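Local atomic coordinates of peptide chain release factor subunit 1 (Aeropyrum pernix, PDB entry 3AGK), a protein that probably directs the termination of translation at the stop codons UAA, UAG and UGA, as an archaeal class 1 release factor of the eRF1 family. Residues E330-A335 against A340-V345. Numbering follows the deposited sequence.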
ATOM      1  N   GLU A 330      19.658  -9.940  -1.424  1.00 72.46           N
ATOM      2  CA  GLU A 330      21.072 -10.282  -1.372  1.00 69.27           C
ATOM      3  C   GLU A 330      21.904  -9.034  -1.171  1.00 67.80           C
ATOM      4  O   GLU A 330      22.744  -8.981  -0.275  1.00 73.55           O
ATOM      5  CB  GLU A 330      21.500 -11.015  -2.634  1.00 71.91           C
ATOM      6  CG  GLU A 330      20.960 -12.427  -2.704  1.00 84.39           C
ATOM      7  CD  GLU A 330      21.387 -13.141  -3.959  1.00 99.57           C
ATOM      8  OE1 GLU A 330      20.638 -14.033  -4.416  1.00104.66           O
ATOM      9  OE2 GLU A 330      22.468 -12.805  -4.494  1.00106.27           O
ATOM     10  N   TRP A 331      21.663  -8.023  -1.997  1.00 58.41           N
ATOM     11  CA  TRP A 331      22.328  -6.737  -1.821  1.00 61.46           C
ATOM     12  C   TRP A 331      22.036  -6.088  -0.464  1.00 65.98           C
ATOM     13  O   TRP A 331      22.891  -5.396   0.089  1.00 66.17           O
ATOM     14  CB  TRP A 331      21.985  -5.798  -2.968  1.00 56.28           C
ATOM     15  CG  TRP A 331      22.548  -6.287  -4.248  1.00 55.26           C
ATOM     16  CD1 TRP A 331      21.882  -6.925  -5.248  1.00 55.56           C
ATOM     17  CD2 TRP A 331      23.912  -6.207  -4.657  1.00 58.43           C
ATOM     18  NE1 TRP A 331      22.746  -7.240  -6.267  1.00 58.40           N
ATOM     19  CE2 TRP A 331      24.001  -6.809  -5.929  1.00 60.07           C
ATOM     20  CE3 TRP A 331      25.072  -5.677  -4.075  1.00 60.07           C
ATOM     21  CZ2 TRP A 331      25.200  -6.898  -6.628  1.00 64.52           C
ATOM     22  CZ3 TRP A 331      26.258  -5.761  -4.766  1.00 62.86           C
ATOM     23  CH2 TRP A 331      26.317  -6.369  -6.031  1.00 68.94           C
ATOM     24  N   VAL A 332      20.846  -6.327   0.079  1.00 71.88           N
ATOM     25  CA  VAL A 332      20.513  -5.835   1.414  1.00 69.95           C
ATOM     26  C   VAL A 332      21.408  -6.472   2.474  1.00 74.96           C
ATOM     27  O   VAL A 332      21.996  -5.781   3.305  1.00 70.64           O
ATOM     28  CB  VAL A 332      19.038  -6.085   1.768  1.00 73.03           C
ATOM     29  CG1 VAL A 332      18.800  -5.839   3.243  1.00 76.10           C
ATOM     30  CG2 VAL A 332      18.136  -5.192   0.934  1.00 70.92           C
ATOM     31  N   GLU A 333      21.503  -7.795   2.445  1.00 81.05           N
ATOM     32  CA  GLU A 333      22.385  -8.504   3.353  1.00 87.54           C
ATOM     33  C   GLU A 333      23.797  -7.950   3.221  1.00 85.36           C
ATOM     34  O   GLU A 333      24.414  -7.548   4.212  1.00 80.85           O
ATOM     35  CB  GLU A 333      22.370 -10.005   3.045  1.00100.57           C
ATOM     36  CG  GLU A 333      23.430 -10.829   3.783  1.00112.43           C
ATOM     37  CD  GLU A 333      23.110 -11.050   5.255  1.00122.10           C
ATOM     38  OE1 GLU A 333      22.119 -10.468   5.749  1.00123.28           O
ATOM     39  OE2 GLU A 333      23.853 -11.809   5.916  1.00127.55           O
ATOM     40  N   LYS A 334      24.303  -7.924   1.990  1.00 76.26           N
ATOM     41  CA  LYS A 334      25.643  -7.423   1.721  1.00 66.55           C
ATOM     42  C   LYS A 334      25.823  -6.003   2.264  1.00 68.37           C
ATOM     43  O   LYS A 334      26.907  -5.639   2.708  1.00 69.09           O
ATOM     44  CB  LYS A 334      25.944  -7.488   0.220  1.00 69.54           C
ATOM     45  CG  LYS A 334      25.700  -8.879  -0.403  1.00 88.65           C
ATOM     46  CD  LYS A 334      25.921  -8.909  -1.926  1.00 92.58           C
ATOM     47  CE  LYS A 334      25.360 -10.181  -2.574  1.00 86.16           C
ATOM     48  NZ  LYS A 334      25.402 -10.123  -4.065  1.00 77.05           N
ATOM     49  N   ALA A 335      24.757  -5.204   2.241  1.00 76.35           N
ATOM     50  CA  ALA A 335      24.810  -3.830   2.756  1.00 76.81           C
ATOM     51  C   ALA A 335      24.712  -3.761   4.284  1.00 83.56           C
ATOM     52  O   ALA A 335      25.259  -2.845   4.904  1.00 77.77           O
ATOM     53  CB  ALA A 335      23.732  -2.972   2.111  1.00 71.58           C
ATOM     54  N   ALA A 340      26.625  -0.089   4.962  1.00 69.79           N
ATOM     55  CA  ALA A 340      25.944   0.816   4.029  1.00 66.57           C
ATOM     56  C   ALA A 340      24.450   0.958   4.330  1.00 59.77           C
ATOM     57  O   ALA A 340      23.767  -0.010   4.666  1.00 62.97           O
ATOM     58  CB  ALA A 340      26.176   0.387   2.553  1.00 52.11           C
ATOM     59  N   GLN A 341      23.942   2.174   4.223  1.00 58.02           N
ATOM     60  CA  GLN A 341      22.506   2.355   4.330  1.00 53.83           C
ATOM     61  C   GLN A 341      21.828   1.947   3.030  1.00 51.75           C
ATOM     62  O   GLN A 341      22.291   2.268   1.932  1.00 48.80           O
ATOM     63  CB  GLN A 341      22.145   3.784   4.695  1.00 61.96           C
ATOM     64  CG  GLN A 341      20.654   3.964   4.963  1.00 82.36           C
ATOM     65  CD  GLN A 341      20.082   2.896   5.899  1.00 94.14           C
ATOM     66  OE1 GLN A 341      19.955   1.720   5.530  1.00 92.06           O
ATOM     67  NE2 GLN A 341      19.729   3.309   7.115  1.00 97.39           N
ATOM     68  N   VAL A 342      20.736   1.213   3.165  1.00 50.69           N
ATOM     69  CA  VAL A 342      19.980   0.776   2.013  1.00 54.10           C
ATOM     70  C   VAL A 342      18.819   1.706   1.754  1.00 56.10           C
ATOM     71  O   VAL A 342      18.031   1.984   2.650  1.00 56.67           O
ATOM     72  CB  VAL A 342      19.403  -0.614   2.231  1.00 58.78           C
ATOM     73  CG1 VAL A 342      18.537  -1.017   1.036  1.00 49.12           C
ATOM     74  CG2 VAL A 342      20.533  -1.616   2.478  1.00 58.01           C
ATOM     75  N   ILE A 343      18.735   2.193   0.522  1.00 59.17           N
ATOM     76  CA  ILE A 343      17.553   2.884   0.033  1.00 55.47           C
ATOM     77  C   ILE A 343      16.932   2.021  -1.071  1.00 48.37           C
ATOM     78  O   ILE A 343      17.524   1.829  -2.144  1.00 42.10           O
ATOM     79  CB  ILE A 343      17.906   4.269  -0.563  1.00 55.17           C
ATOM     80  CG1 ILE A 343      18.562   5.176   0.486  1.00 55.98           C
ATOM     81  CG2 ILE A 343      16.666   4.927  -1.192  1.00 52.63           C
ATOM     82  CD1 ILE A 343      17.626   5.656   1.597  1.00 49.95           C
ATOM     83  N   VAL A 344      15.759   1.470  -0.802  1.00 51.26           N
ATOM     84  CA  VAL A 344      15.047   0.757  -1.850  1.00 57.34           C
ATOM     85  C   VAL A 344      14.269   1.749  -2.711  1.00 56.25           C
ATOM     86  O   VAL A 344      13.459   2.516  -2.205  1.00 55.27           O
ATOM     87  CB  VAL A 344      14.098  -0.319  -1.294  1.00 61.94           C
ATOM     88  CG1 VAL A 344      13.462  -1.083  -2.441  1.00 63.04           C
ATOM     89  CG2 VAL A 344      14.851  -1.268  -0.386  1.00 60.65           C
ATOM     90  N   VAL A 345      14.528   1.731  -4.012  1.00 54.01           N
ATOM     91  CA  VAL A 345      13.880   2.652  -4.931  1.00 52.07           C
ATOM     92  C   VAL A 345      12.579   2.063  -5.474  1.00 53.53           C
ATOM     93  O   VAL A 345      12.598   1.088  -6.228  1.00 55.27           O
ATOM     94  CB  VAL A 345      14.804   3.036  -6.094  1.00 54.13           C
ATOM     95  CG1 VAL A 345      14.052   3.909  -7.113  1.00 52.77           C
ATOM     96  CG2 VAL A 345      16.064   3.732  -5.562  1.00 52.53           C
TER
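The flat carbonyl group of A335, at the end of the helix, meets the backbone N-H of A340 in the carbonyl plane. A340 N lies 3.1 Å from A335 O, and the hydrogen bond is moderately bent, with 152° at the hydrogen. The two carbonyl oxygens, A335 O and A340 O, also come within 3.2 Å of each other; both are acceptors, so this proximity is not a hydrogen bond and is probably mildly unfavourable. The W331 indole, by contrast, turns away from the strand; K334 NZ sits 4.0 Å above one of its faces, over the ring centre, and at its edge NE1 is hydrogen-bonded to D327. The same ammonium group forms a long salt bridge with E330 on the preceding turn.

The side chains meet through apolar contacts alone. A335 CB points at the strand and presses on V342 CG2 at 3.5 Å, tighter than usual for two carbons, while, at roughly a right angle to this, it also reaches A340 CB at 4.2 Å. The two branches of V342 divide the work: with CG1 anti to the backbone N (chi1 176°), CG2 is left for A335 and CG1 extends one helical turn back to V332 CG2, 4.2 Å away. There the two valine side chains cross nearly at right angles, touching through one methyl each.

The interface closes the second half of a beta-alpha-beta crossover in the third eRF1 domain, where strand 316-322 leads through helix 328-335 into the parallel, neighbouring strand 341-345, an outermost strand of the sheet. A335 also packs on L319 of strand 316-322, W331 is wedged against helix 304-312, and I343 and V345 face helix 277-294, so strand 341-345 lies between helix 328-335 and helix 277-294.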